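Local coordinates for Serine/threonine-protein kinase-like protein ACR4 (Arabidopsis thaliana, PDB 7A0J) that acts as a plant membrane receptor kinase that, with the CLE40 peptide as ligand, controls formative cell divisions in root meristems, seen here as its extracellular propeller domain, at residues A[37-51]-A[60-73]. Residues are numbered along the deposited sequence; the frame is centred on the assembly and turned at random.
With EDO (1,2-ethanediol), chain G.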
ATOM      1  N   ALA A  37       1.926  12.353  16.240  1.00 33.97           N
ATOM      2  CA  ALA A  37       2.760  12.975  15.187  1.00 33.21           C
ATOM      3  C   ALA A  37       1.986  12.956  13.865  1.00 31.51           C
ATOM      4  O   ALA A  37       1.890  14.016  13.219  1.00 31.18           O
ATOM      5  CB  ALA A  37       4.090  12.271  15.070  1.00 33.66           C
ATOM      6  N   ILE A  38       1.425  11.798  13.502  1.00 30.68           N
ATOM      7  CA  ILE A  38       0.652  11.617  12.238  1.00 29.70           C
ATOM      8  C   ILE A  38      -0.688  12.353  12.370  1.00 29.71           C
ATOM      9  O   ILE A  38      -1.010  13.146  11.468  1.00 29.24           O
ATOM     10  CB  ILE A  38       0.475  10.123  11.895  1.00 29.34           C
ATOM     11  CG1 ILE A  38       1.826   9.433  11.687  1.00 29.45           C
ATOM     12  CG2 ILE A  38      -0.431   9.948  10.683  1.00 28.85           C
ATOM     13  CD1 ILE A  38       1.730   7.941  11.494  1.00 29.48           C
ATOM     14  N   LEU A  39      -1.427  12.113  13.457  1.00 30.77           N
ATOM     15  CA  LEU A  39      -2.802  12.649  13.651  1.00 31.81           C
ATOM     16  C   LEU A  39      -2.776  14.179  13.536  1.00 32.56           C
ATOM     17  O   LEU A  39      -3.491  14.717  12.673  1.00 32.78           O
ATOM     18  CB  LEU A  39      -3.350  12.198  15.008  1.00 33.22           C
ATOM     19  CG  LEU A  39      -4.813  12.551  15.273  1.00 34.77           C
ATOM     20  CD1 LEU A  39      -5.728  11.880  14.260  1.00 34.71           C
ATOM     21  CD2 LEU A  39      -5.218  12.172  16.690  1.00 36.39           C
ATOM     22  N   TYR A  40      -1.964  14.851  14.354  1.00 33.24           N
ATOM     23  CA  TYR A  40      -1.910  16.336  14.440  1.00 34.59           C
ATOM     24  C   TYR A  40      -1.096  16.909  13.273  1.00 33.58           C
ATOM     25  O   TYR A  40      -1.256  18.106  12.984  1.00 34.43           O
ATOM     26  CB  TYR A  40      -1.377  16.772  15.806  1.00 36.30           C
ATOM     27  CG  TYR A  40      -2.318  16.454  16.939  1.00 37.96           C
ATOM     28  CD1 TYR A  40      -3.444  17.227  17.166  1.00 39.80           C
ATOM     29  CD2 TYR A  40      -2.103  15.365  17.766  1.00 38.34           C
ATOM     30  CE1 TYR A  40      -4.326  16.936  18.194  1.00 41.75           C
ATOM     31  CE2 TYR A  40      -2.973  15.059  18.800  1.00 40.21           C
ATOM     32  CZ  TYR A  40      -4.089  15.847  19.016  1.00 41.93           C
ATOM     33  OH  TYR A  40      -4.950  15.553  20.034  1.00 44.52           O
ATOM     34  N   GLY A  41      -0.270  16.085  12.620  1.00 32.18           N
ATOM     35  CA  GLY A  41       0.534  16.479  11.446  1.00 32.07           C
ATOM     36  C   GLY A  41      -0.238  16.374  10.137  1.00 31.84           C
ATOM     37  O   GLY A  41       0.302  16.817   9.106  1.00 31.84           O
ATOM     38  N   THR A  42      -1.452  15.813  10.156  1.00 32.02           N
ATOM     39  CA  THR A  42      -2.283  15.589   8.942  1.00 32.40           C
ATOM     40  C   THR A  42      -2.588  16.934   8.288  1.00 34.10           C
ATOM     41  O   THR A  42      -3.163  17.813   8.925  1.00 34.95           O
ATOM     42  CB  THR A  42      -3.580  14.832   9.258  1.00 32.49           C
ATOM     43  OG1 THR A  42      -3.241  13.592   9.879  1.00 31.46           O
ATOM     44  CG2 THR A  42      -4.411  14.569   8.021  1.00 32.84           C
ATOM     45  N   PRO A  43      -2.209  17.140   7.005  1.00 35.06           N
ATOM     46  CA  PRO A  43      -2.578  18.357   6.284  1.00 37.19           C
ATOM     47  C   PRO A  43      -4.102  18.475   6.137  1.00 39.18           C
ATOM     48  O   PRO A  43      -4.721  17.520   5.699  1.00 39.40           O
ATOM     49  CB  PRO A  43      -1.916  18.205   4.905  1.00 37.03           C
ATOM     50  CG  PRO A  43      -0.870  17.124   5.089  1.00 35.16           C
ATOM     51  CD  PRO A  43      -1.407  16.223   6.180  1.00 34.12           C
ATOM     52  N   GLY A  44      -4.662  19.628   6.510  1.00 41.66           N
ATOM     53  CA  GLY A  44      -6.111  19.903   6.453  1.00 43.94           C
ATOM     54  C   GLY A  44      -6.553  20.391   5.081  1.00 45.79           C
ATOM     55  O   GLY A  44      -7.767  20.312   4.798  1.00 47.72           O
ATOM     56  N   HIS A  45      -5.613  20.876   4.260  1.00 45.63           N
ATOM     57  CA  HIS A  45      -5.891  21.625   3.004  1.00 47.81           C
ATOM     58  C   HIS A  45      -5.164  21.021   1.790  1.00 46.62           C
ATOM     59  O   HIS A  45      -5.625  21.289   0.664  1.00 48.52           O
ATOM     60  CB  HIS A  45      -5.546  23.106   3.199  1.00 50.12           C
ATOM     61  CG  HIS A  45      -6.225  23.731   4.373  1.00 51.66           C
ATOM     62  ND1 HIS A  45      -7.475  24.312   4.281  1.00 54.70           N
ATOM     63  CD2 HIS A  45      -5.842  23.860   5.662  1.00 50.97           C
ATOM     64  CE1 HIS A  45      -7.831  24.778   5.461  1.00 55.67           C
ATOM     65  NE2 HIS A  45      -6.846  24.512   6.327  1.00 53.37           N
ATOM     66  N   LEU A  46      -4.076  20.265   1.982  1.00 43.88           N
ATOM     67  CA  LEU A  46      -3.338  19.601   0.870  1.00 43.06           C
ATOM     68  C   LEU A  46      -4.189  18.449   0.325  1.00 42.36           C
ATOM     69  O   LEU A  46      -4.666  17.632   1.136  1.00 41.48           O
ATOM     70  CB  LEU A  46      -1.978  19.085   1.356  1.00 41.05           C
ATOM     71  CG  LEU A  46      -0.929  20.145   1.696  1.00 41.56           C
ATOM     72  CD1 LEU A  46       0.393  19.486   2.061  1.00 39.89           C
ATOM     73  CD2 LEU A  46      -0.731  21.121   0.547  1.00 43.85           C
ATOM     74  N   GLN A  47      -4.365  18.393  -0.997  1.00 43.33           N
ATOM     75  CA  GLN A  47      -5.160  17.349  -1.694  1.00 43.33           C
ATOM     76  C   GLN A  47      -4.221  16.224  -2.145  1.00 41.41           C
ATOM     77  O   GLN A  47      -3.069  16.523  -2.521  1.00 40.65           O
ATOM     78  CB  GLN A  47      -5.934  17.963  -2.859  1.00 46.55           C
ATOM     79  CG  GLN A  47      -7.016  18.933  -2.406  1.00 48.86           C
ATOM     80  CD  GLN A  47      -7.535  19.792  -3.531  1.00 52.37           C
ATOM     81  OE1 GLN A  47      -8.700  19.711  -3.913  1.00 54.73           O
ATOM     82  NE2 GLN A  47      -6.664  20.627  -4.075  1.00 53.37           N
ATOM     83  N   PHE A  48      -4.703  14.981  -2.077  1.00 40.30           N
ATOM     84  CA  PHE A  48      -3.952  13.744  -2.411  1.00 38.90           C
ATOM     85  C   PHE A  48      -4.789  12.878  -3.356  1.00 40.09           C
ATOM     86  O   PHE A  48      -6.032  12.915  -3.272  1.00 41.46           O
ATOM     87  CB  PHE A  48      -3.600  12.970  -1.139  1.00 36.79           C
ATOM     88  CG  PHE A  48      -2.692  13.710  -0.190  1.00 35.80           C
ATOM     89  CD1 PHE A  48      -3.215  14.544   0.788  1.00 35.87           C
ATOM     90  CD2 PHE A  48      -1.316  13.574  -0.276  1.00 35.06           C
ATOM     91  CE1 PHE A  48      -2.378  15.222   1.660  1.00 35.41           C
ATOM     92  CE2 PHE A  48      -0.480  14.252   0.598  1.00 34.67           C
ATOM     93  CZ  PHE A  48      -1.012  15.077   1.563  1.00 34.82           C
ATOM     94  N   ILE A  49      -4.119  12.115  -4.222  1.00 40.05           N
ATOM     95  CA  ILE A  49      -4.766  11.144  -5.155  1.00 41.30           C
ATOM     96  C   ILE A  49      -4.513   9.713  -4.662  1.00 39.28           C
ATOM     97  O   ILE A  49      -5.169   8.798  -5.181  1.00 40.22           O
ATOM     98  CB  ILE A  49      -4.311  11.374  -6.613  1.00 43.55           C
ATOM     99  CG1 ILE A  49      -2.788  11.366  -6.779  1.00 42.92           C
ATOM    100  CG2 ILE A  49      -4.922  12.659  -7.149  1.00 45.88           C
ATOM    101  CD1 ILE A  49      -2.324  11.699  -8.182  1.00 45.15           C
ATOM    102  N   GLY A  50      -3.639   9.532  -3.665  1.00 37.11           N
ATOM    103  CA  GLY A  50      -3.338   8.215  -3.074  1.00 35.66           C
ATOM    104  C   GLY A  50      -2.585   8.334  -1.761  1.00 33.87           C
ATOM    105  O   GLY A  50      -1.928   9.372  -1.548  1.00 33.42           O
ATOM    106  N   LEU A  51      -2.682   7.306  -0.913  1.00 32.95           N
ATOM    107  CA  LEU A  51      -2.029   7.239   0.423  1.00 31.80           C
ATOM    108  C   LEU A  51      -1.310   5.895   0.579  1.00 31.45           C
ATOM    109  O   LEU A  51      -1.761   4.900  -0.028  1.00 31.84           O
ATOM    110  CB  LEU A  51      -3.089   7.416   1.514  1.00 31.78           C
ATOM    111  CG  LEU A  51      -3.835   8.751   1.512  1.00 32.65           C
ATOM    112  CD1 LEU A  51      -5.068   8.680   2.403  1.00 33.25           C
ATOM    113  CD2 LEU A  51      -2.924   9.886   1.951  1.00 32.10           C
ATOM    114  N   GLY A  60       1.479  10.403   1.050  1.00 32.85           N
ATOM    115  CA  GLY A  60       0.478  10.556  -0.018  1.00 33.40           C
ATOM    116  C   GLY A  60       1.109  11.122  -1.275  1.00 34.26           C
ATOM    117  O   GLY A  60       2.164  11.779  -1.165  1.00 34.44           O
ATOM    118  N   LEU A  61       0.502  10.849  -2.430  1.00 34.97           N
ATOM    119  CA  LEU A  61       0.843  11.504  -3.718  1.00 36.46           C
ATOM    120  C   LEU A  61       0.002  12.780  -3.831  1.00 37.34           C
ATOM    121  O   LEU A  61      -1.234  12.657  -3.916  1.00 37.70           O
ATOM    122  CB  LEU A  61       0.565  10.532  -4.869  1.00 37.47           C
ATOM    123  CG  LEU A  61       0.925  11.035  -6.266  1.00 39.48           C
ATOM    124  CD1 LEU A  61       2.367  11.518  -6.321  1.00 39.75           C
ATOM    125  CD2 LEU A  61       0.686   9.950  -7.305  1.00 40.65           C
ATOM    126  N   LEU A  62       0.649  13.950  -3.788  1.00 38.08           N
ATOM    127  CA  LEU A  62      -0.011  15.282  -3.877  1.00 39.60           C
ATOM    128  C   LEU A  62      -0.701  15.413  -5.239  1.00 42.03           C
ATOM    129  O   LEU A  62      -0.074  15.062  -6.254  1.00 42.70           O
ATOM    130  CB  LEU A  62       1.032  16.387  -3.678  1.00 40.11           C
ATOM    131  CG  LEU A  62       1.558  16.556  -2.253  1.00 38.59           C
ATOM    132  CD1 LEU A  62       2.793  17.447  -2.232  1.00 39.55           C
ATOM    133  CD2 LEU A  62       0.480  17.118  -1.338  1.00 38.34           C
ATOM    134  N   MET A  63      -1.939  15.911  -5.246  1.00 43.62           N
ATOM    135  CA  MET A  63      -2.815  15.987  -6.447  1.00 46.45           C
ATOM    136  C   MET A  63      -2.259  17.011  -7.445  1.00 48.52           C
ATOM    137  O   MET A  63      -2.353  16.749  -8.657  1.00 50.18           O
ATOM    138  CB  MET A  63      -4.241  16.381  -6.054  1.00 48.18           C
ATOM    139  CG  MET A  63      -5.236  16.275  -7.193  1.00 51.45           C
ATOM    140  SD  MET A  63      -6.924  16.616  -6.648  1.00 54.12           S
ATOM    141  CE  MET A  63      -6.865  18.403  -6.514  1.00 56.05           C
ATOM    142  N   LEU A  64      -1.709  18.130  -6.962  1.00 48.51           N
ATOM    143  CA  LEU A  64      -1.274  19.273  -7.814  1.00 51.11           C
ATOM    144  C   LEU A  64       0.173  19.068  -8.282  1.00 50.61           C
ATOM    145  O   LEU A  64       0.395  19.084  -9.507  1.00 52.96           O
ATOM    146  CB  LEU A  64      -1.434  20.578  -7.027  1.00 51.91           C
ATOM    147  CG  LEU A  64      -2.859  20.904  -6.575  1.00 52.87           C
ATOM    148  CD1 LEU A  64      -2.897  22.212  -5.800  1.00 53.98           C
ATOM    149  CD2 LEU A  64      -3.812  20.964  -7.760  1.00 55.97           C
ATOM    150  N   SER A  65       1.112  18.877  -7.351  1.00 48.10           N
ATOM    151  CA  SER A  65       2.574  18.803  -7.625  1.00 47.98           C
ATOM    152  C   SER A  65       2.979  17.392  -8.079  1.00 46.87           C
ATOM    153  O   SER A  65       4.049  17.269  -8.706  1.00 48.19           O
ATOM    154  CB  SER A  65       3.368  19.232  -6.423  1.00 46.59           C
ATOM    155  OG  SER A  65       3.256  18.280  -5.376  1.00 43.90           O
ATOM    156  N   HIS A  66       2.172  16.373  -7.762  1.00 44.92           N
ATOM    157  CA  HIS A  66       2.421  14.942  -8.095  1.00 44.05           C
ATOM    158  C   HIS A  66       3.732  14.473  -7.449  1.00 42.57           C
ATOM    159  O   HIS A  66       4.427  13.635  -8.056  1.00 42.87           O
ATOM    160  CB  HIS A  66       2.400  14.726  -9.618  1.00 46.51           C
ATOM    161  CG  HIS A  66       1.077  15.011 -10.249  1.00 48.11           C
ATOM    162  ND1 HIS A  66       0.960  15.688 -11.448  1.00 51.53           N
ATOM    163  CD2 HIS A  66      -0.180  14.715  -9.858  1.00 47.47           C
ATOM    164  CE1 HIS A  66      -0.313  15.794 -11.769  1.00 52.67           C
ATOM    165  NE2 HIS A  66      -1.034  15.205 -10.808  1.00 50.35           N
ATOM    166  N   GLN A  67       4.048  14.990  -6.256  1.00 40.99           N
ATOM    167  CA  GLN A  67       5.254  14.615  -5.472  1.00 39.95           C
ATOM    168  C   GLN A  67       4.813  13.854  -4.224  1.00 37.67           C
ATOM    169  O   GLN A  67       3.730  14.102  -3.697  1.00 36.83           O
ATOM    170  CB  GLN A  67       6.068  15.858  -5.107  1.00 40.62           C
ATOM    171  CG  GLN A  67       6.645  16.574  -6.318  1.00 43.18           C
ATOM    172  CD  GLN A  67       7.647  17.644  -5.957  1.00 44.28           C
ATOM    173  OE1 GLN A  67       7.571  18.270  -4.901  1.00 43.22           O
ATOM    174  NE2 GLN A  67       8.601  17.866  -6.847  1.00 46.26           N
ATOM    175  N   PRO A  68       5.631  12.904  -3.718  1.00 37.08           N
ATOM    176  CA  PRO A  68       5.363  12.284  -2.424  1.00 35.46           C
ATOM    177  C   PRO A  68       5.444  13.331  -1.303  1.00 35.07           C
ATOM    178  O   PRO A  68       6.263  14.229  -1.393  1.00 36.14           O
ATOM    179  CB  PRO A  68       6.440  11.199  -2.264  1.00 35.76           C
ATOM    180  CG  PRO A  68       7.507  11.532  -3.292  1.00 37.77           C
ATOM    181  CD  PRO A  68       6.843  12.377  -4.360  1.00 38.53           C
ATOM    182  N   TYR A  69       4.570  13.208  -0.301  1.00 33.92           N
ATOM    183  CA  TYR A  69       4.522  14.077   0.904  1.00 33.72           C
ATOM    184  C   TYR A  69       4.165  13.216   2.118  1.00 32.62           C
ATOM    185  O   TYR A  69       3.038  12.679   2.161  1.00 31.86           O
ATOM    186  CB  TYR A  69       3.514  15.214   0.719  1.00 34.23           C
ATOM    187  CG  TYR A  69       3.539  16.250   1.815  1.00 34.40           C
ATOM    188  CD1 TYR A  69       4.418  17.321   1.762  1.00 35.90           C
ATOM    189  CD2 TYR A  69       2.695  16.159   2.911  1.00 33.63           C
ATOM    190  CE1 TYR A  69       4.453  18.278   2.764  1.00 36.22           C
ATOM    191  CE2 TYR A  69       2.715  17.109   3.920  1.00 34.09           C
ATOM    192  CZ  TYR A  69       3.598  18.173   3.847  1.00 35.27           C
ATOM    193  OH  TYR A  69       3.628  19.119   4.830  1.00 36.35           O
ATOM    194  N   CYS A  70       5.107  13.081   3.056  1.00 32.70           N
ATOM    195  CA  CYS A  70       4.971  12.253   4.282  1.00 32.35           C
ATOM    196  C   CYS A  70       4.805  13.158   5.507  1.00 31.95           C
ATOM    197  O   CYS A  70       5.374  14.267   5.518  1.00 32.45           O
ATOM    198  CB  CYS A  70       6.171  11.332   4.460  1.00 33.48           C
ATOM    199  SG  CYS A  70       6.498  10.298   3.009  1.00 35.03           S
ATOM    200  N   TRP A  71       4.043  12.691   6.498  1.00 31.30           N
ATOM    201  CA  TRP A  71       3.897  13.349   7.822  1.00 31.46           C
ATOM    202  C   TRP A  71       3.904  12.283   8.923  1.00 31.54           C
ATOM    203  O   TRP A  71       3.611  11.104   8.624  1.00 31.02           O
ATOM    204  CB  TRP A  71       2.652  14.243   7.861  1.00 31.20           C
ATOM    205  CG  TRP A  71       1.340  13.542   7.692  1.00 30.55           C
ATOM    206  CD1 TRP A  71       0.478  13.177   8.684  1.00 30.41           C
ATOM    207  CD2 TRP A  71       0.701  13.179   6.456  1.00 30.41           C
ATOM    208  NE1 TRP A  71      -0.640  12.594   8.156  1.00 30.16           N
ATOM    209  CE2 TRP A  71      -0.533  12.579   6.791  1.00 30.25           C
ATOM    210  CE3 TRP A  71       1.051  13.286   5.104  1.00 30.68           C
ATOM    211  CZ2 TRP A  71      -1.409  12.088   5.825  1.00 30.37           C
ATOM    212  CZ3 TRP A  71       0.182  12.806   4.150  1.00 30.73           C
ATOM    213  CH2 TRP A  71      -1.030  12.213   4.508  1.00 30.57           C
ATOM    214  N   GLY A  72       4.252  12.699  10.141  1.00 32.19           N
ATOM    215  CA  GLY A  72       4.567  11.816  11.277  1.00 33.03           C
ATOM    216  C   GLY A  72       5.965  12.092  11.792  1.00 34.64           C
ATOM    217  O   GLY A  72       6.414  13.251  11.694  1.00 35.19           O
ATOM    218  N   ASN A  73       6.637  11.066  12.314  1.00 35.83           N
ATOM    219  CA  ASN A  73       7.990  11.185  12.911  1.00 38.02           C
ATOM    220  C   ASN A  73       8.678   9.819  12.828  1.00 39.77           C
ATOM    221  O   ASN A  73       8.280   8.907  13.579  1.00 40.41           O
ATOM    222  CB  ASN A  73       7.917  11.732  14.340  1.00 38.69           C
ATOM    223  CG  ASN A  73       9.240  12.271  14.841  1.00 40.69           C
ATOM    224  OD1 ASN A  73      10.288  11.996  14.262  1.00 41.43           O
ATOM    225  ND2 ASN A  73       9.201  13.040  15.917  1.00 41.50           N
TER
HETATM  226  C1  EDO G 401       1.219  21.058   6.977  1.00 57.36           C
HETATM  227  O1  EDO G 401       1.398  21.377   5.613  1.00 58.24           O
HETATM  228  C2  EDO G 401       0.982  19.613   7.212  1.00 56.98           C
HETATM  229  O2  EDO G 401       2.054  18.786   6.799  1.00 55.75           O
HETATM  230  O   HOH W   1      -2.088  18.897  -3.778  1.00 40.60           O
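Trp71 lies against the helix 37-41 and the turn that follows it, within a blade of the beta-propeller ectodomain. Strands 48-53, 57-62 and 68-72 run antiparallel in this blade. The helix and the turn at 42-43 belong to repeat 1, and Trp71 to repeat 2, so the indole packs across the junction of the two repeats. A chi1 of 63° sets CG between the backbone N and the carbonyl carbon and lays the indole against Thr42 and Pro43. Pro43 CD sits over one face, 3.8 Å from the centroid of the six-membered ring of Trp71, and Thr42 CA covers the five-membered ring on that face. At the ring edge, Ile38 O comes within 3.2 Å of Trp71 CD1. Phe48 arrives from the opposite direction, with its CZ 3.6 Å from Trp71 CZ3 and the two planes at 46°. An alanine in place of Trp71 would probably leave Pro43 and the Phe48 ring without their shared partner and open a gap between the 42-43 turn and Phe48. Phe48 also lies beside Leu62, pointing the same way. Val29 of strand 29-33 and Leu21 of strand 17-21 also touch the Phe48 side chain. Further along, Ile49 fills the other end of the contact. Its CD1 meets Leu61 CD2 and its CG2 meets Met63 CG. Beside it, the backbones pair directly: Ile49 N donates to Leu61 O, nearly along the C=O axis. Gln47 O is gripped twice, by a water and by Met63 N at 3.0 Å; the Met63 N-H approaches from above the carbonyl plane, 45° out of it.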